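Local coordinates for flagellar hook-associated protein (PDB 4UT1) that probably serves as a structural part of the bacterial flagellum, at the junction where the hook meets the filament, at residues G462-G467 with V546-S551; V500-T505 with K525-T530. All blocks are in the same frame, centred on the assembly; numbering follows the deposited sequence.

Interactions 1 and 2 lie in one five-stranded antiparallel sheet of the D3 domain, their centres about 10 Å apart. Across the sheet, strand 463-470 forms one edge and is followed by 546-551, 527-533, 498-502 and 508-511, so interaction 1 joins the first two and interaction 2 the third and fourth. Along the chain the order is 462-467, 500-505, 525-530, 546-551: the outer pair closes around the inner one. Strands 527-533 and 546-551, consecutive in sequence, fuse the two contacts, with Met-529 N probably donating to Val-548 O and Ala-527 N to Leu-550 O. Residues far apart in sequence are thereby held in one layer of the domain.

Interaction 1. Residues G462-G467 with V546-S551; sequences GVISQG and VSVSLS. With EDO (1,2-ethanediol), chain J.
Val-463 and Ile-464 pair antiparallel with Ser-551 and Leu-550, the touching parts running 160° apart end to end. Val-463 and Ser-551 form the hydrogen-bonded pair, with Val-463 N to Ser-551 O at 2.9 Å and Ser-551 N to Val-463 O at 3.0 Å. Ser-465 N continues the pattern at 2.8 Å from Ser-549 O, lying in the plane of that carbonyl. The regular exchange then breaks: Ser-549 N donates not to a backbone oxygen but to Ser-465 OG, 3.0 Å away. With chi1 at 65°, OG stands between the backbone N and carbonyl carbon of its own residue and reaches across in place of a carbonyl. A short hydroxyl side chain suits this substitute role where the chain leaves the regular pairing and the register slips, bringing Gly-467 opposite Val-548. Within the same irregular part Gly-467 has a positive phi of 99°, which suits a residue without a side chain, and its CA comes within 3.3 Å of Ser-547 O.

The two faces differ. Ile-464 turns its CG1 branch anti to the backbone N and lays CD1 obliquely across Val-548, 4.1 Å from CB, while its own CB lies 4.2 Å from Leu-550 CD1. These branched aliphatic groups continue onto Phe-560 and Ala-452 of the domain's other sheet. The face of Val-463 and Ser-551 is wetter: one water donates to Val-463 O and also hydrogen-bonds Ser-551 OG, and Ser-549 OG pairs with Ser-528 OG on the next strand.

The chemistry implies an edge strand whose apolar side seals against a second layer, while serines make the other side largely polar, although Val-463 also lies there, and, at Ser-465, let a hydroxyl satisfy an amide where the backbone pairing falters.

Interaction 2. Residues V500-T505 with K525-T530; sequences VTIAGT and KGASMT. With EDO (1,2-ethanediol), chain I.
Thr-501 and Thr-530 form an antiparallel hydrogen-bonded pair, each backbone N 2.9 Å from the other's O. Ala-503 N adds an almost straight bond to Ser-528 O, also 2.9 Å. Beyond it direct pairing gives way to water, one molecule donating to Ala-503 O and accepting from Ser-528 N.

Met-529 reveals the apolar face. Its CB sits 4.2 Å from Thr-501 O, beside the backbone. CG, placed anti to the carbonyl carbon by chi1 of -72°, faces two side chains of the facing strand: Ile-502 CG1 at 3.9 Å, lying alongside and pointing the same way, and Val-500 CG1 at 4.1 Å, met at a slant. SD still lies 4.3 Å from Val-500 CG1, but the bend there, chi3 being -73°, carries CE away from strand 498-502 to 4.3 Å from Val-548 CG2 on the opposite neighbour. A long, unbranched, flexible side chain suits a middle strand, since it can touch the strands on both its flanks. Ile-502 sends CG2 to Ala-527 CB, 4.2 Å away, a methyl small enough to fit beside the branched side chain. Phe-494 and Ile-512 cover Val-500.

The reverse face carries hydroxyls. Thr-501 OG1 bonds Ser-509 OG, and Thr-530 OG1 bonds Ser-547 OG, while a water joins Thr-501 OG1 to Thr-530 O. Beta-branched threonines suit the extended backbone and remain polar where water reaches.

Such alternation of apolar and hydroxyl residues is consistent with a sandwich-like domain, whose second sheet is met by the neighbouring strand 546-551.

Interaction 1. Residues G462-G467 with V546-S551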
ATOM      1  N   GLY A 462      12.923  47.039  -7.096  1.00 15.90           N
ATOM      2  CA  GLY A 462      12.197  45.975  -6.417  1.00 15.05           C
ATOM      3  C   GLY A 462      11.696  44.968  -7.430  1.00 16.92           C
ATOM      4  O   GLY A 462      11.170  45.350  -8.478  1.00 16.79           O
ATOM      5  N   VAL A 463      11.842  43.688  -7.117  1.00 18.21           N
ATOM      6  CA  VAL A 463      11.371  42.623  -8.004  1.00 13.77           C
ATOM      7  C   VAL A 463      10.635  41.575  -7.175  1.00 16.81           C
ATOM      8  O   VAL A 463      11.191  41.016  -6.231  1.00 16.27           O
ATOM      9  CB  VAL A 463      12.513  41.963  -8.768  1.00 19.23           C
ATOM     10  CG1 VAL A 463      13.131  42.944  -9.793  1.00 17.58           C
ATOM     11  CG2 VAL A 463      13.561  41.490  -7.817  1.00 22.36           C
ATOM     12  N   ILE A 464       9.379  41.331  -7.512  1.00 13.94           N
ATOM     13  CA  ILE A 464       8.586  40.383  -6.739  1.00 12.94           C
ATOM     14  C   ILE A 464       8.387  39.110  -7.569  1.00 14.00           C
ATOM     15  O   ILE A 464       8.301  39.172  -8.798  1.00 15.78           O
ATOM     16  CB  ILE A 464       7.231  40.990  -6.316  1.00 13.12           C
ATOM     17  CG1 ILE A 464       6.527  40.112  -5.259  1.00 16.22           C
ATOM     18  CG2 ILE A 464       6.329  41.257  -7.522  1.00 13.95           C
ATOM     19  CD1 ILE A 464       5.399  40.850  -4.537  1.00 15.81           C
ATOM     20  N   SER A 465       8.338  37.961  -6.904  1.00 16.34           N
ATOM     21  CA  SER A 465       8.073  36.707  -7.611  1.00 15.53           C
ATOM     22  C   SER A 465       6.615  36.683  -8.070  1.00 17.66           C
ATOM     23  O   SER A 465       5.838  37.555  -7.714  1.00 13.35           O
ATOM     24  CB  SER A 465       8.401  35.502  -6.725  1.00 18.66           C
ATOM     25  OG  SER A 465       7.541  35.425  -5.599  1.00 14.72           O
ATOM     26  N   GLN A 466       6.228  35.689  -8.864  1.00 14.52           N
ATOM     27  CA  GLN A 466       4.877  35.698  -9.401  1.00 14.28           C
ATOM     28  C   GLN A 466       3.887  35.150  -8.387  1.00 14.94           C
ATOM     29  O   GLN A 466       2.674  35.306  -8.531  1.00 12.69           O
ATOM     30  CB  GLN A 466       4.827  34.903 -10.717  1.00 16.97           C
ATOM     31  CG  GLN A 466       5.684  35.565 -11.799  1.00 16.48           C
ATOM     32  CD  GLN A 466       5.390  35.048 -13.191  1.00 30.57           C
ATOM     33  OE1 GLN A 466       5.099  35.825 -14.107  1.00 35.26           O
ATOM     34  NE2 GLN A 466       5.472  33.738 -13.362  1.00 22.97           N
ATOM     35  N   GLY A 467       4.424  34.512  -7.357  1.00 15.35           N
ATOM     36  CA  GLY A 467       3.628  34.059  -6.231  1.00 15.09           C
ATOM     37  C   GLY A 467       3.279  32.595  -6.344  1.00 16.22           C
ATOM     38  O   GLY A 467       3.396  32.005  -7.415  1.00 15.17           O
ATOM     39  N   VAL A 546      -0.759  32.169   0.760  1.00 16.58           N
ATOM     40  CA  VAL A 546      -0.114  32.893  -0.329  1.00 15.58           C
ATOM     41  C   VAL A 546       1.335  33.208   0.018  1.00 20.07           C
ATOM     42  O   VAL A 546       1.621  33.720   1.101  1.00 19.05           O
ATOM     43  CB  VAL A 546      -0.854  34.190  -0.653  1.00 15.57           C
ATOM     44  CG1 VAL A 546      -0.093  35.000  -1.731  1.00 16.38           C
ATOM     45  CG2 VAL A 546      -2.268  33.874  -1.126  1.00 15.95           C
ATOM     46  N   SER A 547       2.246  32.867  -0.890  1.00 16.22           N
ATOM     47  CA  SER A 547       3.665  33.160  -0.695  1.00 16.38           C
ATOM     48  C   SER A 547       4.198  34.037  -1.812  1.00 17.72           C
ATOM     49  O   SER A 547       3.915  33.804  -2.991  1.00 17.40           O
ATOM     50  CB  SER A 547       4.492  31.879  -0.613  1.00 20.24           C
ATOM     51  OG  SER A 547       4.221  31.166   0.587  1.00 27.14           O
ATOM     52  N   VAL A 548       4.986  35.039  -1.436  1.00 16.28           N
ATOM     53  CA  VAL A 548       5.699  35.865  -2.418  1.00 14.87           C
ATOM     54  C   VAL A 548       7.104  36.201  -1.924  1.00 18.24           C
ATOM     55  O   VAL A 548       7.347  36.256  -0.714  1.00 19.39           O
ATOM     56  CB  VAL A 548       4.950  37.186  -2.729  1.00 16.35           C
ATOM     57  CG1 VAL A 548       3.660  36.905  -3.459  1.00 18.70           C
ATOM     58  CG2 VAL A 548       4.675  37.993  -1.441  1.00 14.65           C
ATOM     59  N   SER A 549       8.022  36.434  -2.863  1.00 17.45           N
ATOM     60  CA  SER A 549       9.375  36.865  -2.517  1.00 18.59           C
ATOM     61  C   SER A 549       9.677  38.209  -3.158  1.00 18.63           C
ATOM     62  O   SER A 549       9.375  38.418  -4.325  1.00 15.63           O
ATOM     63  CB  SER A 549      10.420  35.838  -2.963  1.00 18.81           C
ATOM     64  OG  SER A 549      10.262  34.624  -2.253  1.00 27.64           O
ATOM     65  N   LEU A 550      10.269  39.105  -2.378  1.00 14.81           N
ATOM     66  CA  LEU A 550      10.704  40.413  -2.870  1.00 15.41           C
ATOM     67  C   LEU A 550      12.212  40.560  -2.711  1.00 16.95           C
ATOM     68  O   LEU A 550      12.774  40.212  -1.675  1.00 18.86           O
ATOM     69  CB  LEU A 550       9.982  41.534  -2.124  1.00 17.01           C
ATOM     70  CG  LEU A 550      10.283  42.989  -2.501  1.00 19.12           C
ATOM     71  CD1 LEU A 550       9.817  43.302  -3.924  1.00 16.99           C
ATOM     72  CD2 LEU A 550       9.630  43.914  -1.483  1.00 19.12           C
ATOM     73  N   SER A 551      12.872  41.059  -3.748  1.00 15.76           N
ATOM     74  CA  SER A 551      14.288  41.364  -3.646  1.00 15.25           C
ATOM     75  C   SER A 551      14.500  42.733  -4.273  1.00 18.86           C
ATOM     76  O   SER A 551      13.571  43.313  -4.826  1.00 17.64           O
ATOM     77  CB  SER A 551      15.141  40.300  -4.335  1.00 22.46           C
ATOM     78  OG  SER A 551      14.919  40.308  -5.727  1.00 26.13           O
TER
HETATM   79  C1  EDO J1636       1.674  34.771 -15.448  1.00 31.13           C
HETATM   80  O1  EDO J1636       2.615  35.658 -14.813  1.00 32.76           O
HETATM   81  C2  EDO J1636       0.256  35.208 -15.093  1.00 28.88           C
HETATM   82  O2  EDO J1636      -0.657  34.770 -16.102  1.00 34.93           O
HETATM   83  O   HOH W   1      12.617  38.282  -5.551  1.00 27.05           O

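Interaction 2. Residues V500-T505 with K525-T530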
ATOM      1  N   VAL A 500       1.770  37.782   8.511  1.00 15.25           N
ATOM      2  CA  VAL A 500       2.849  37.706   7.542  1.00 15.07           C
ATOM      3  C   VAL A 500       4.080  37.061   8.188  1.00 18.75           C
ATOM      4  O   VAL A 500       4.566  37.509   9.236  1.00 19.13           O
ATOM      5  CB  VAL A 500       3.214  39.111   6.969  1.00 12.85           C
ATOM      6  CG1 VAL A 500       4.370  39.014   6.010  1.00 13.96           C
ATOM      7  CG2 VAL A 500       2.007  39.744   6.281  1.00 11.88           C
ATOM      8  N   THR A 501       4.566  35.987   7.582  1.00 15.83           N
ATOM      9  CA  THR A 501       5.754  35.320   8.099  1.00 15.66           C
ATOM     10  C   THR A 501       6.903  35.499   7.138  1.00 19.39           C
ATOM     11  O   THR A 501       6.810  35.116   5.974  1.00 19.61           O
ATOM     12  CB  THR A 501       5.521  33.819   8.333  1.00 20.30           C
ATOM     13  OG1 THR A 501       4.510  33.654   9.326  1.00 21.21           O
ATOM     14  CG2 THR A 501       6.796  33.148   8.823  1.00 19.09           C
ATOM     15  N   ILE A 502       7.986  36.088   7.624  1.00 20.29           N
ATOM     16  CA  ILE A 502       9.178  36.263   6.814  1.00 20.53           C
ATOM     17  C   ILE A 502      10.156  35.146   7.117  1.00 25.26           C
ATOM     18  O   ILE A 502      10.527  34.930   8.273  1.00 24.92           O
ATOM     19  CB  ILE A 502       9.854  37.629   7.060  1.00 22.55           C
ATOM     20  CG1 ILE A 502       8.870  38.771   6.795  1.00 21.21           C
ATOM     21  CG2 ILE A 502      11.090  37.773   6.184  1.00 21.95           C
ATOM     22  CD1 ILE A 502       7.871  39.007   7.923  1.00 26.95           C
ATOM     23  N   ALA A 503      10.564  34.428   6.075  1.00 26.62           N
ATOM     24  CA  ALA A 503      11.490  33.321   6.237  1.00 25.22           C
ATOM     25  C   ALA A 503      12.828  33.822   6.757  1.00 24.20           C
ATOM     26  O   ALA A 503      13.245  34.945   6.471  1.00 28.35           O
ATOM     27  CB  ALA A 503      11.674  32.571   4.917  1.00 26.66           C
ATOM     28  N   GLY A 504      13.491  32.979   7.534  1.00 28.58           N
ATOM     29  CA  GLY A 504      14.776  33.324   8.100  1.00 36.31           C
ATOM     30  C   GLY A 504      15.175  32.283   9.122  1.00 36.42           C
ATOM     31  O   GLY A 504      14.485  31.284   9.309  1.00 36.54           O
ATOM     32  N   THR A 505      16.298  32.521   9.784  1.00 35.23           N
ATOM     33  CA  THR A 505      16.780  31.614  10.810  1.00 40.74           C
ATOM     34  C   THR A 505      17.006  32.407  12.088  1.00 37.35           C
ATOM     35  O   THR A 505      18.108  32.901  12.327  1.00 37.31           O
ATOM     36  CB  THR A 505      18.082  30.906  10.379  1.00 40.31           C
ATOM     37  OG1 THR A 505      19.099  31.886  10.136  1.00 46.19           O
ATOM     38  CG2 THR A 505      17.853  30.105   9.107  1.00 32.99           C
ATOM     39  N   LYS A 525      18.812  42.110   1.958  1.00 24.34           N
ATOM     40  CA  LYS A 525      18.511  40.709   2.208  1.00 21.71           C
ATOM     41  C   LYS A 525      17.342  40.198   1.366  1.00 24.87           C
ATOM     42  O   LYS A 525      17.245  38.999   1.085  1.00 27.60           O
ATOM     43  CB  LYS A 525      18.203  40.500   3.698  1.00 27.61           C
ATOM     44  CG  LYS A 525      19.336  40.874   4.641  1.00 29.59           C
ATOM     45  CD  LYS A 525      18.880  40.833   6.105  1.00 36.87           C
ATOM     46  CE  LYS A 525      20.030  41.123   7.068  1.00 35.49           C
ATOM     47  NZ  LYS A 525      19.566  41.221   8.484  1.00 40.37           N
ATOM     48  N   GLY A 526      16.446  41.099   0.978  1.00 22.63           N
ATOM     49  CA  GLY A 526      15.196  40.695   0.354  1.00 20.64           C
ATOM     50  C   GLY A 526      14.320  39.994   1.384  1.00 22.73           C
ATOM     51  O   GLY A 526      14.695  39.887   2.555  1.00 22.09           O
ATOM     52  N   ALA A 527      13.154  39.514   0.964  1.00 18.89           N
ATOM     53  CA  ALA A 527      12.247  38.850   1.896  1.00 19.17           C
ATOM     54  C   ALA A 527      11.391  37.799   1.207  1.00 20.33           C
ATOM     55  O   ALA A 527      10.781  38.074   0.172  1.00 22.16           O
ATOM     56  CB  ALA A 527      11.360  39.863   2.585  1.00 21.49           C
ATOM     57  N   SER A 528      11.354  36.599   1.784  1.00 22.29           N
ATOM     58  CA  SER A 528      10.413  35.571   1.347  1.00 21.20           C
ATOM     59  C   SER A 528       9.249  35.535   2.320  1.00 18.90           C
ATOM     60  O   SER A 528       9.409  35.180   3.480  1.00 22.67           O
ATOM     61  CB  SER A 528      11.083  34.198   1.254  1.00 26.31           C
ATOM     62  OG  SER A 528      11.996  34.162   0.170  1.00 27.34           O
ATOM     63  N   MET A 529       8.072  35.915   1.844  1.00 20.29           N
ATOM     64  CA  MET A 529       6.937  36.110   2.734  1.00 17.21           C
ATOM     65  C   MET A 529       5.792  35.140   2.498  1.00 20.72           C
ATOM     66  O   MET A 529       5.487  34.777   1.361  1.00 18.46           O
ATOM     67  CB  MET A 529       6.419  37.538   2.600  1.00 19.76           C
ATOM     68  CG  MET A 529       7.335  38.564   3.220  1.00 21.84           C
ATOM     69  SD  MET A 529       6.851  40.231   2.769  1.00 21.98           S
ATOM     70  CE  MET A 529       7.360  40.269   1.048  1.00 22.81           C
ATOM     71  N   THR A 530       5.158  34.718   3.586  1.00 18.56           N
ATOM     72  CA  THR A 530       3.930  33.946   3.483  1.00 15.85           C
ATOM     73  C   THR A 530       2.806  34.699   4.176  1.00 16.45           C
ATOM     74  O   THR A 530       2.962  35.188   5.299  1.00 17.71           O
ATOM     75  CB  THR A 530       4.090  32.548   4.082  1.00 22.99           C
ATOM     76  OG1 THR A 530       5.007  31.800   3.276  1.00 22.90           O
ATOM     77  CG2 THR A 530       2.751  31.828   4.103  1.00 22.56           C
TER
HETATM   78  C1  EDO I1635      14.266  41.728   6.924  1.00 27.06           C
HETATM   79  O1  EDO I1635      12.935  42.225   7.099  1.00 33.41           O
HETATM   80  C2  EDO I1635      14.328  40.995   5.590  1.00 32.62           C
HETATM   81  O2  EDO I1635      13.948  41.873   4.519  1.00 22.50           O
HETATM   82  O   HOH W   2       2.078  33.596   7.832  1.00 18.90           O
HETATM   83  O   HOH W   3       7.910  32.549   4.869  1.00 25.73           O
HETATM   84  O   HOH W   4      13.224  35.935   3.915  1.00 23.59           O